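PDB 6M1T: glutathione S-transferase from Sphingobium chungbukense, which binds glutathione and, as a beta-class family member, probably transfers it to electrophilic compounds in detoxification. Local coordinates for residues Ser149-Val153 / Ala154-Leu158; Gly179-Cys182 / Gly183-Gln187; Leu98-Leu101 / Gly102-His106; Gly87-Glu90 / Arg91-Ile95. All coordinates share one frame; numbering follows the deposited sequence.

Overall arrangement
Contact 1 (149-158), which starts helix 153-162, touches all of the other three in the helical part of the chain. On one flank it meets contact 2 (179-187): D155 OD1 and Y181 OH are 2.6 Å apart, a probable hydrogen bond. On another, Y157 OH reaches G102 CA of contact 3 (98-106) at 3.3 Å, and A154 CB touches L94 CD1 of contact 4 (87-95) at 3.5 Å. Contacts 3 and 4 are successive parts of helix 89-108, centres about 16 Å apart, and both face the second subunit. H106 and Y157 line the glutathione pocket; contact 2, its centre about 20 Å from that of contact 3, instead carries a disulfide-bound cysteine.

Contact 1: residues Ser149-Val153 / Ala154-Leu158; sequences SEFSV and ADIYL
S152 and D155 form a capping box at the start of helix 153-162, and F151 and I156 add a hydrophobic staple; the pair of motifs at this helix is a well-known feature of the glutathione transferase fold. D155 OD2, using its anti lone pair, accepts from S152 N at 3.0 Å, while S152 OG accepts from A154 N at 3.0 Å. Serine's short hydroxyl arm folds back over the first turn (chi1 84°), and aspartate is just long enough to return an oxygen to the N-cap amide, its CG beside its own backbone N (chi1 -62°). A water lies 2.7 Å from both S152 OG and D155 OD2. The other carboxylate oxygen, OD1, accepts from Y181 OH and Y146 N, which tie the cap to helix 176-186 and to a loop. With an alanine here, S152 N would probably lose its acceptor, and Y181 OH and Y146 N their shared partner.

In the staple, phenyl and isoleucine cross at about a right angle, with CZ of F151 3.5 Å from CG1 of I156. CE1 of F151 also comes within 3.6 Å of D155 CB, the ring and carboxylate planes only 8° apart. I156, branched and apolar, runs on into A13, I16 and A17 of helix 12-21. V153, the first helical residue, brings CG1 to 4.4 Å from I156 CD1 and packs its compact branched side chain on L70 and A74 of helix 66-75. Its carbonyl accepts from the amide of Y157, a residue of the glutathione pocket, with 2.9 Å between V153 O and Y157 N.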
loop_
_atom_site.group_PDB
_atom_site.type_symbol
_atom_site.label_atom_id
_atom_site.label_comp_id
_atom_site.label_asym_id
_atom_site.label_seq_id
_atom_site.Cartn_x
_atom_site.Cartn_y
_atom_site.Cartn_z
ATOM N N SER A 149 14.720 1.626 14.462
ATOM C CA SER A 149 15.471 1.287 15.696
ATOM C C SER A 149 14.615 0.479 16.687
ATOM O O SER A 149 15.203 -0.289 17.470
ATOM C CB SER A 149 16.005 2.549 16.317
ATOM O OG SER A 149 17.219 2.287 16.994
ATOM N N GLU A 150 13.282 0.623 16.683
ATOM C CA GLU A 150 12.465 0.080 17.795
ATOM C C GLU A 150 11.111 -0.445 17.312
ATOM O O GLU A 150 10.779 -0.298 16.117
ATOM C CB GLU A 150 12.268 1.150 18.862
ATOM C CG GLU A 150 11.818 2.488 18.319
ATOM C CD GLU A 150 11.595 3.452 19.469
ATOM O OE1 GLU A 150 11.781 4.649 19.270
ATOM O OE2 GLU A 150 11.246 2.981 20.571
ATOM N N PHE A 151 10.381 -1.068 18.236
ATOM C CA PHE A 151 9.096 -1.745 17.966
ATOM C C PHE A 151 8.126 -0.741 17.351
ATOM O O PHE A 151 7.940 0.398 17.883
ATOM C CB PHE A 151 8.562 -2.400 19.230
ATOM C CG PHE A 151 7.338 -3.226 18.966
ATOM C CD1 PHE A 151 7.434 -4.418 18.266
ATOM C CD2 PHE A 151 6.107 -2.840 19.457
ATOM C CE1 PHE A 151 6.311 -5.201 18.039
ATOM C CE2 PHE A 151 4.976 -3.613 19.200
ATOM C CZ PHE A 151 5.080 -4.787 18.494
ATOM N N SER A 152 7.527 -1.127 16.217
ATOM C CA SER A 152 6.713 -0.201 15.400
ATOM C C SER A 152 5.438 -0.875 14.868
ATOM O O SER A 152 5.341 -2.102 14.845
ATOM C CB SER A 152 7.511 0.351 14.266
ATOM O OG SER A 152 7.513 -0.544 13.181
ATOM N N VAL A 153 4.525 -0.056 14.365
ATOM C CA VAL A 153 3.305 -0.594 13.695
ATOM C C VAL A 153 3.702 -1.499 12.521
ATOM O O VAL A 153 2.920 -2.390 12.176
ATOM C CB VAL A 153 2.347 0.525 13.276
ATOM C CG1 VAL A 153 1.669 1.083 14.512
ATOM C CG2 VAL A 153 3.035 1.632 12.466
ATOM N N ALA A 154 4.898 -1.350 11.949
ATOM C CA ALA A 154 5.328 -2.214 10.828
ATOM C C ALA A 154 5.588 -3.608 11.373
ATOM O O ALA A 154 5.249 -4.572 10.683
ATOM C CB ALA A 154 6.535 -1.641 10.116
ATOM N N ASP A 155 6.185 -3.737 12.565
ATOM C CA ASP A 155 6.374 -5.075 13.197
ATOM C C ASP A 155 4.975 -5.656 13.506
ATOM O O ASP A 155 4.746 -6.847 13.351
ATOM C CB ASP A 155 7.179 -4.987 14.505
ATOM C CG ASP A 155 8.598 -4.444 14.333
ATOM O OD1 ASP A 155 9.375 -5.086 13.644
ATOM O OD2 ASP A 155 8.878 -3.368 14.838
ATOM N N ILE A 156 4.077 -4.842 14.032
ATOM C CA ILE A 156 2.719 -5.344 14.383
ATOM C C ILE A 156 2.065 -5.912 13.112
ATOM O O ILE A 156 1.520 -6.991 13.123
ATOM C CB ILE A 156 1.865 -4.249 15.022
ATOM C CG1 ILE A 156 2.416 -3.789 16.387
ATOM C CG2 ILE A 156 0.442 -4.817 15.128
ATOM C CD1 ILE A 156 1.676 -2.571 16.952
ATOM N N TYR A 157 2.120 -5.169 12.030
ATOM C CA TYR A 157 1.463 -5.545 10.751
ATOM C C TYR A 157 2.089 -6.822 10.173
ATOM O O TYR A 157 1.362 -7.774 9.845
ATOM C CB TYR A 157 1.615 -4.358 9.830
ATOM C CG TYR A 157 0.722 -4.311 8.622
ATOM C CD1 TYR A 157 -0.485 -4.989 8.539
ATOM C CD2 TYR A 157 1.067 -3.443 7.603
ATOM C CE1 TYR A 157 -1.290 -4.869 7.406
ATOM C CE2 TYR A 157 0.265 -3.283 6.491
ATOM C CZ TYR A 157 -0.919 -3.984 6.396
ATOM O OH TYR A 157 -1.660 -3.835 5.247
ATOM N N LEU A 158 3.435 -6.899 10.158
ATOM C CA LEU A 158 4.149 -8.091 9.649
ATOM C C LEU A 158 3.776 -9.276 10.525
ATOM O O LEU A 158 3.440 -10.329 9.964
ATOM C CB LEU A 158 5.664 -7.878 9.632
ATOM C CG LEU A 158 6.505 -9.084 9.216
ATOM C CD1 LEU A 158 6.078 -9.625 7.841
ATOM C CD2 LEU A 158 7.991 -8.710 9.238
HETATM O O HOH W 1 10.024 -1.517 13.202
#

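Contact 2: residues Gly179-Cys182 / Gly183-Gln187; sequences GAYC and GRIAQ. With CYS (cysteine), chain D.
Y181 swings its ring out from the helix with CG opposite the backbone N (chi1 174°), and I185, one turn on, keeps CG1 beside its own N with an extended second torsion (chi2 168°); together these torsions lay the methyl CD1 over the phenol. The CH-pi contact is close: I185 CD1 stands 3.6 Å from the centroid of the Y181 ring, only 17° off the normal. R184 bends at its third torsion and brings NH2 to the ring's edge, 3.7 Å from Y181 CD1, while one face of the guanidinium lies over Y181 CA. The ring and guanidinium planes are steeply inclined to each other, and the long flexible arm of arginine lets its charged end, weakly bonded to E144 O, stay at the exposed surface.

Tyrosine suits this place because a flat apolar body packs between I185 and L158 while its hydroxyl bonds to D155 of helix 153-162. A leucine in its place would probably leave I185 CD1 without its aromatic face and the D155 carboxylate without this bond.

On another side of the helix, the C182 side chain ends in a mixed disulfide, its SG 2.1 Å from SG of a separate cysteine molecule. At G183 a beta carbon would come too close to A180 O; its N gives a bond of 2.8 Å to G179 O. A186 N likewise reaches C182 O at 2.8 Å. These are i to i+4 contacts along an alpha-helix of the all-helical C-terminal domain of the glutathione transferase fold, in which one stripe of helix 176-186 covers helix 153-162 and another holds the cysteine pocket formed with L162, M172 and L178.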
loop_
_atom_site.group_PDB
_atom_site.type_symbol
_atom_site.label_atom_id
_atom_site.label_comp_id
_atom_site.label_asym_id
_atom_site.label_seq_id
_atom_site.Cartn_x
_atom_site.Cartn_y
_atom_site.Cartn_z
ATOM N N GLY A 179 10.300 -17.069 12.881
ATOM C CA GLY A 179 9.940 -17.804 14.112
ATOM C C GLY A 179 10.319 -17.048 15.376
ATOM O O GLY A 179 9.437 -16.795 16.223
ATOM N N ALA A 180 11.589 -16.696 15.540
ATOM C CA ALA A 180 12.088 -16.002 16.753
ATOM C C ALA A 180 11.428 -14.622 16.885
ATOM O O ALA A 180 11.126 -14.176 18.009
ATOM C CB ALA A 180 13.588 -15.875 16.667
ATOM N N TYR A 181 11.322 -13.918 15.758
ATOM C CA TYR A 181 10.715 -12.570 15.653
ATOM C C TYR A 181 9.294 -12.667 16.210
ATOM O O TYR A 181 8.953 -11.818 17.041
ATOM C CB TYR A 181 10.805 -12.094 14.197
ATOM C CG TYR A 181 10.121 -10.807 13.839
ATOM C CD1 TYR A 181 10.728 -9.600 14.107
ATOM C CD2 TYR A 181 8.891 -10.810 13.189
ATOM C CE1 TYR A 181 10.137 -8.406 13.754
ATOM C CE2 TYR A 181 8.298 -9.625 12.794
ATOM C CZ TYR A 181 8.912 -8.429 13.091
ATOM O OH TYR A 181 8.375 -7.244 12.719
ATOM N N CYS A 182 8.544 -13.688 15.811
ATOM C CA CYS A 182 7.110 -13.860 16.190
ATOM C C CYS A 182 7.074 -14.265 17.666
ATOM O O CYS A 182 6.328 -13.657 18.456
ATOM C CB CYS A 182 6.412 -14.943 15.380
ATOM S SG CYS A 182 5.992 -14.419 13.690
ATOM N N GLY A 183 7.944 -15.208 18.020
ATOM C CA GLY A 183 8.292 -15.526 19.420
ATOM C C GLY A 183 8.411 -14.322 20.325
ATOM O O GLY A 183 7.686 -14.291 21.335
ATOM N N ARG A 184 9.305 -13.381 20.022
ATOM C CA ARG A 184 9.525 -12.175 20.857
ATOM C C ARG A 184 8.241 -11.341 20.870
ATOM O O ARG A 184 7.821 -10.889 21.938
ATOM C CB ARG A 184 10.717 -11.359 20.352
ATOM C CG ARG A 184 12.046 -12.101 20.461
ATOM C CD ARG A 184 13.263 -11.259 20.127
ATOM N NE ARG A 184 13.184 -10.505 18.877
ATOM C CZ ARG A 184 13.526 -10.960 17.669
ATOM N NH1 ARG A 184 13.944 -12.202 17.506
ATOM N NH2 ARG A 184 13.430 -10.167 16.618
ATOM N N ILE A 185 7.622 -11.117 19.712
ATOM C CA ILE A 185 6.480 -10.163 19.669
ATOM C C ILE A 185 5.295 -10.733 20.458
ATOM O O ILE A 185 4.650 -9.985 21.158
ATOM C CB ILE A 185 6.147 -9.781 18.215
ATOM C CG1 ILE A 185 7.285 -8.914 17.666
ATOM C CG2 ILE A 185 4.783 -9.099 18.140
ATOM C CD1 ILE A 185 7.252 -8.689 16.166
ATOM N N ALA A 186 5.045 -12.022 20.354
ATOM C CA ALA A 186 3.900 -12.704 20.977
ATOM C C ALA A 186 3.975 -12.595 22.513
ATOM O O ALA A 186 2.935 -12.747 23.147
ATOM C CB ALA A 186 3.826 -14.127 20.485
ATOM N N GLN A 187 5.139 -12.311 23.095
ATOM C CA GLN A 187 5.289 -12.189 24.568
ATOM C C GLN A 187 4.825 -10.799 25.000
ATOM O O GLN A 187 4.665 -10.597 26.199
ATOM C CB GLN A 187 6.737 -12.457 24.986
ATOM C CG GLN A 187 7.256 -13.800 24.485
ATOM C CD GLN A 187 8.467 -14.253 25.264
ATOM O OE1 GLN A 187 9.532 -13.638 25.201
ATOM N NE2 GLN A 187 8.300 -15.327 26.019
HETATM N N CYS D . 3.918 -19.299 14.163
HETATM C CA CYS D . 5.187 -18.549 13.913
HETATM C C CYS D . 5.941 -18.340 15.236
HETATM O O CYS D . 5.265 -18.010 16.245
HETATM C CB CYS D . 4.885 -17.229 13.209
HETATM S SG CYS D . 6.344 -16.240 12.760
#

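Contact 3: residues Leu98-Leu101 / Gly102-His106; sequences LSFL and GSEFH. With GSH (glutathione), chain G; GSH (glutathione), chain C.
F100 O is gripped by two amides: E104 N gives a bond of 2.8 Å, its donor tilted 35° from the carbonyl plane, and F105 N one of 3.2 Å lying in that plane. The shared acceptor marks a change of pitch. Before it the bonds span four residues, as from G102 N to L98 O; after it they span five, and H106 N reaches L101 O at 2.9 Å almost in line with the carbonyl. This is a pi-type turn within helix 89-108, and the extra residue alters the direction in which the following side chains leave the helix.

F100 and E104 cross at about a right angle, with CD1 of the ring 3.7 Å from the glutamate CG. Glutamate fits here because its methylene groups can lie against an aromatic while its end departs: a bend at the second torsion (chi2 -66°) carries the carboxylate away from the phenyl. There OE1 accepts from N1 of the glutathione held mainly by the second subunit, at 2.9 Å, and OE2 makes a salt bridge with K107 of that subunit. The flanking positive groups would probably favour the charged carboxylate.

H106, a glutathione-binding residue, brings NE2 to 3.5 Å from SG2 of the other glutathione; its side chain also touches C10. L101 and F105, apolar and buried, bring CD2 to CD2 at 4.2 Å and turn inward. This part of helix 89-108 lies between helices: L98 and L101 meet Y157 and L101 and F105 meet M161 of helix 153-162, F105 also packs on L133 and L136 of helix 119-139, and L98 rests on helix 66-75.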
loop_
_atom_site.group_PDB
_atom_site.type_symbol
_atom_site.label_atom_id
_atom_site.label_comp_id
_atom_site.label_asym_id
_atom_site.label_seq_id
_atom_site.Cartn_x
_atom_site.Cartn_y
_atom_site.Cartn_z
ATOM N N LEU A 98 5.071 -0.281 5.381
ATOM C CA LEU A 98 3.597 -0.513 5.474
ATOM C C LEU A 98 3.026 -0.720 4.063
ATOM O O LEU A 98 2.116 -1.595 3.925
ATOM C CB LEU A 98 2.915 0.638 6.212
ATOM C CG LEU A 98 3.371 0.854 7.673
ATOM C CD1 LEU A 98 2.684 2.071 8.233
ATOM C CD2 LEU A 98 3.105 -0.399 8.525
ATOM N N SER A 99 3.508 0.034 3.062
ATOM C CA SER A 99 3.025 -0.069 1.649
ATOM C C SER A 99 3.441 -1.435 1.096
ATOM O O SER A 99 2.614 -2.097 0.436
ATOM C CB SER A 99 3.436 1.126 0.728
ATOM O OG SER A 99 3.184 0.474 -0.526
ATOM N N PHE A 100 4.649 -1.922 1.404
ATOM C CA PHE A 100 5.086 -3.246 0.939
ATOM C C PHE A 100 4.196 -4.347 1.552
ATOM O O PHE A 100 3.782 -5.310 0.843
ATOM C CB PHE A 100 6.548 -3.514 1.302
ATOM C CG PHE A 100 6.934 -4.923 1.036
ATOM C CD1 PHE A 100 7.345 -5.330 -0.221
ATOM C CD2 PHE A 100 6.928 -5.843 2.070
ATOM C CE1 PHE A 100 7.725 -6.648 -0.457
ATOM C CE2 PHE A 100 7.285 -7.160 1.831
ATOM C CZ PHE A 100 7.703 -7.563 0.578
ATOM N N LEU A 101 3.908 -4.250 2.852
ATOM C CA LEU A 101 3.097 -5.289 3.524
ATOM C C LEU A 101 1.664 -5.323 2.928
ATOM O O LEU A 101 1.191 -6.410 2.670
ATOM C CB LEU A 101 3.084 -4.988 5.019
ATOM C CG LEU A 101 4.436 -5.215 5.709
ATOM C CD1 LEU A 101 4.361 -4.789 7.169
ATOM C CD2 LEU A 101 4.839 -6.645 5.593
ATOM N N GLY A 102 1.044 -4.171 2.740
ATOM C CA GLY A 102 -0.344 -4.045 2.232
ATOM C C GLY A 102 -0.475 -4.365 0.747
ATOM O O GLY A 102 -1.454 -5.024 0.362
ATOM N N SER A 103 0.499 -3.952 -0.052
ATOM C CA SER A 103 0.442 -3.977 -1.531
ATOM C C SER A 103 1.108 -5.250 -2.068
ATOM O O SER A 103 0.686 -5.731 -3.106
ATOM C CB SER A 103 1.025 -2.648 -2.068
ATOM O OG SER A 103 -0.107 -1.850 -1.676
ATOM N N GLU A 104 2.106 -5.827 -1.401
ATOM C CA GLU A 104 2.820 -7.007 -1.978
ATOM C C GLU A 104 2.549 -8.270 -1.138
ATOM O O GLU A 104 2.058 -9.233 -1.692
ATOM C CB GLU A 104 4.323 -6.738 -2.037
ATOM C CG GLU A 104 4.676 -5.490 -2.843
ATOM C CD GLU A 104 4.363 -5.591 -4.333
ATOM O OE1 GLU A 104 4.448 -4.568 -5.023
ATOM O OE2 GLU A 104 4.005 -6.667 -4.794
ATOM N N PHE A 105 2.870 -8.257 0.152
ATOM C CA PHE A 105 2.809 -9.469 1.024
ATOM C C PHE A 105 1.351 -9.926 1.213
ATOM O O PHE A 105 1.011 -11.041 0.853
ATOM C CB PHE A 105 3.502 -9.197 2.358
ATOM C CG PHE A 105 3.816 -10.456 3.127
ATOM C CD1 PHE A 105 4.259 -11.587 2.458
ATOM C CD2 PHE A 105 3.635 -10.523 4.503
ATOM C CE1 PHE A 105 4.574 -12.745 3.160
ATOM C CE2 PHE A 105 3.929 -11.695 5.197
ATOM C CZ PHE A 105 4.394 -12.792 4.523
ATOM N N HIS A 106 0.478 -9.021 1.644
ATOM C CA HIS A 106 -0.967 -9.303 1.872
ATOM C C HIS A 106 -1.512 -9.935 0.605
ATOM O O HIS A 106 -2.229 -10.948 0.714
ATOM C CB HIS A 106 -1.736 -8.024 2.303
ATOM C CG HIS A 106 -3.182 -8.228 2.694
ATOM N ND1 HIS A 106 -4.046 -9.046 2.016
ATOM C CD2 HIS A 106 -3.930 -7.654 3.657
ATOM C CE1 HIS A 106 -5.246 -9.016 2.576
ATOM N NE2 HIS A 106 -5.200 -8.177 3.586
HETATM N N1 GSH G . 3.981 -1.793 -4.497
HETATM C CA1 GSH G . 4.988 -1.230 -5.431
HETATM C C1 GSH G . 4.914 0.322 -5.415
HETATM O O11 GSH G . 5.987 0.963 -5.635
HETATM O O12 GSH G . 3.818 0.849 -5.140
HETATM C CB1 GSH G . 4.737 -1.891 -6.794
HETATM C CG1 GSH G . 5.624 -1.368 -7.911
HETATM C CD1 GSH G . 5.408 -2.192 -9.163
HETATM O OE1 GSH G . 4.685 -3.190 -9.169
HETATM N N2 GSH G . 6.076 -1.771 -10.231
HETATM C CA2 GSH G . 6.067 -2.425 -11.525
HETATM C C2 GSH G . 7.332 -3.230 -11.772
HETATM O O2 GSH G . 8.452 -2.777 -11.528
HETATM C CB2 GSH G . 5.822 -1.389 -12.615
HETATM S SG2 GSH G . 4.158 -0.692 -12.543
HETATM N N3 GSH G . 7.165 -4.443 -12.262
HETATM C CA3 GSH G . 8.276 -5.286 -12.615
HETATM C C3 GSH G . 8.288 -6.570 -11.793
HETATM O O31 GSH G . 9.191 -7.386 -12.040
HETATM O O32 GSH G . 7.371 -6.715 -10.945
HETATM N N1 GSH C . -5.949 -2.628 1.461
HETATM C CA1 GSH C . -6.769 -2.900 2.655
HETATM C C1 GSH C . -6.006 -2.484 3.920
HETATM O O11 GSH C . -4.772 -2.466 3.830
HETATM O O12 GSH C . -6.705 -2.198 4.952
HETATM C CB1 GSH C . -7.095 -4.396 2.666
HETATM C CG1 GSH C . -8.187 -4.792 3.623
HETATM C CD1 GSH C . -8.570 -6.252 3.393
HETATM O OE1 GSH C . -8.345 -6.847 2.331
HETATM N N2 GSH C . -9.219 -6.833 4.393
HETATM C CA2 GSH C . -9.754 -8.179 4.385
HETATM C C2 GSH C . -11.259 -8.188 4.182
HETATM O O2 GSH C . -11.973 -7.440 4.849
HETATM C CB2 GSH C . -9.389 -8.936 5.661
HETATM S SG2 GSH C . -7.630 -9.395 5.763
HETATM N N3 GSH C . -11.713 -8.967 3.216
HETATM C CA3 GSH C . -13.119 -9.109 2.928
HETATM C C3 GSH C . -13.454 -8.831 1.461
HETATM O O31 GSH C . -12.565 -8.321 0.749
HETATM O O32 GSH C . -14.611 -9.107 1.078
#

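Contact 4: residues Gly87-Glu90 / Arg91-Ile95; sequences GTLE and RYRLI
T88 and R91 meet at the N-terminus of helix 89-108, where the threonine hydroxyl turns back over the first turn (chi1 62°). T88 OG1 accepts from R91 N at 3.3 Å, and T88 O accepts from the same N-H at 3.1 Å, with the donor well above the carbonyl plane. Threonine suits an N-cap since its hydroxyl can do this while also bonding to R85 O.

L89 and R93 cross obliquely, and their side chains meet at CG to CG, 4.1 Å, before the arginine continues to T62 O of the second subunit. Y92 lies back toward T88, its CD2 3.2 Å from T88 O; a water donates to its OH and accepts from G87 N, and the same hydroxyl bonds to D75 of the second subunit. G87 itself has a positive phi (75°), which glycine adopts easily.

R91 extends the opposite way to R93, its guanidinium forming salt bridges with D75 of its own chain and D86 of the second subunit. Aliphatic stems therefore pack locally, while the polar ends of R91, Y92 and R93 each reach the second subunit, R91 also holding its own chain.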
loop_
_atom_site.group_PDB
_atom_site.type_symbol
_atom_site.label_atom_id
_atom_site.label_comp_id
_atom_site.label_asym_id
_atom_site.label_seq_id
_atom_site.Cartn_x
_atom_site.Cartn_y
_atom_site.Cartn_z
ATOM N N GLY A 87 9.125 14.113 9.408
ATOM C CA GLY A 87 10.349 14.719 8.844
ATOM C C GLY A 87 11.644 13.985 9.167
ATOM O O GLY A 87 12.717 14.600 9.081
ATOM N N THR A 88 11.596 12.703 9.496
ATOM C CA THR A 88 12.786 11.833 9.611
ATOM C C THR A 88 12.780 10.890 8.412
ATOM O O THR A 88 11.668 10.552 7.916
ATOM C CB THR A 88 12.822 11.120 10.962
ATOM O OG1 THR A 88 11.652 10.303 11.000
ATOM C CG2 THR A 88 12.856 12.091 12.130
ATOM N N LEU A 89 13.954 10.469 7.960
ATOM C CA LEU A 89 14.024 9.439 6.902
ATOM C C LEU A 89 13.291 8.196 7.405
ATOM O O LEU A 89 12.684 7.488 6.586
ATOM C CB LEU A 89 15.464 9.065 6.566
ATOM C CG LEU A 89 15.517 8.060 5.418
ATOM C CD1 LEU A 89 14.705 8.600 4.219
ATOM C CD2 LEU A 89 16.937 7.725 5.042
ATOM N N GLU A 90 13.399 7.904 8.699
ATOM C CA GLU A 90 12.852 6.641 9.273
ATOM C C GLU A 90 11.326 6.643 9.079
ATOM O O GLU A 90 10.769 5.557 8.893
ATOM C CB GLU A 90 13.228 6.465 10.748
ATOM C CG GLU A 90 14.700 6.189 10.983
ATOM C CD GLU A 90 15.647 7.377 10.814
ATOM O OE1 GLU A 90 15.205 8.549 10.934
ATOM O OE2 GLU A 90 16.838 7.121 10.518
ATOM N N ARG A 91 10.684 7.806 9.073
ATOM C CA ARG A 91 9.215 7.910 8.897
ATOM C C ARG A 91 8.850 7.464 7.466
ATOM O O ARG A 91 7.805 6.802 7.295
ATOM C CB ARG A 91 8.748 9.340 9.125
ATOM C CG ARG A 91 7.246 9.511 9.024
ATOM C CD ARG A 91 6.689 10.247 10.202
ATOM N NE ARG A 91 5.280 10.559 10.076
ATOM C CZ ARG A 91 4.324 10.137 10.907
ATOM N NH1 ARG A 91 4.627 9.339 11.918
ATOM N NH2 ARG A 91 3.073 10.524 10.709
ATOM N N TYR A 92 9.663 7.806 6.472
ATOM C CA TYR A 92 9.377 7.385 5.064
ATOM C C TYR A 92 9.692 5.904 4.937
ATOM O O TYR A 92 8.956 5.224 4.199
ATOM C CB TYR A 92 10.109 8.244 4.040
ATOM C CG TYR A 92 9.714 9.675 4.179
ATOM C CD1 TYR A 92 8.581 10.152 3.555
ATOM C CD2 TYR A 92 10.442 10.526 4.992
ATOM C CE1 TYR A 92 8.178 11.461 3.700
ATOM C CE2 TYR A 92 10.055 11.839 5.153
ATOM C CZ TYR A 92 8.942 12.307 4.500
ATOM O OH TYR A 92 8.574 13.578 4.687
ATOM N N ARG A 93 10.725 5.402 5.626
ATOM C CA ARG A 93 11.088 3.965 5.560
ATOM C C ARG A 93 9.956 3.150 6.198
ATOM O O ARG A 93 9.683 2.060 5.688
ATOM C CB ARG A 93 12.429 3.653 6.228
ATOM C CG ARG A 93 13.565 4.456 5.608
ATOM C CD ARG A 93 14.963 3.878 5.782
ATOM N NE ARG A 93 15.449 2.903 4.810
ATOM C CZ ARG A 93 15.214 2.879 3.486
ATOM N NH1 ARG A 93 15.732 1.913 2.748
ATOM N NH2 ARG A 93 14.456 3.777 2.883
ATOM N N LEU A 94 9.308 3.687 7.242
ATOM C CA LEU A 94 8.118 3.043 7.881
ATOM C C LEU A 94 6.965 2.979 6.868
ATOM O O LEU A 94 6.379 1.911 6.689
ATOM C CB LEU A 94 7.642 3.828 9.103
ATOM C CG LEU A 94 6.349 3.255 9.702
ATOM C CD1 LEU A 94 6.583 1.822 10.062
ATOM C CD2 LEU A 94 5.831 4.021 10.903
ATOM N N ILE A 95 6.620 4.100 6.256
ATOM C CA ILE A 95 5.506 4.127 5.265
ATOM C C ILE A 95 5.810 3.135 4.126
ATOM O O ILE A 95 4.859 2.427 3.611
ATOM C CB ILE A 95 5.294 5.569 4.804
ATOM C CG1 ILE A 95 4.857 6.458 5.969
ATOM C CG2 ILE A 95 4.304 5.651 3.649
ATOM C CD1 ILE A 95 4.847 7.932 5.626
HETATM O O HOH W 2 6.964 13.511 7.548
#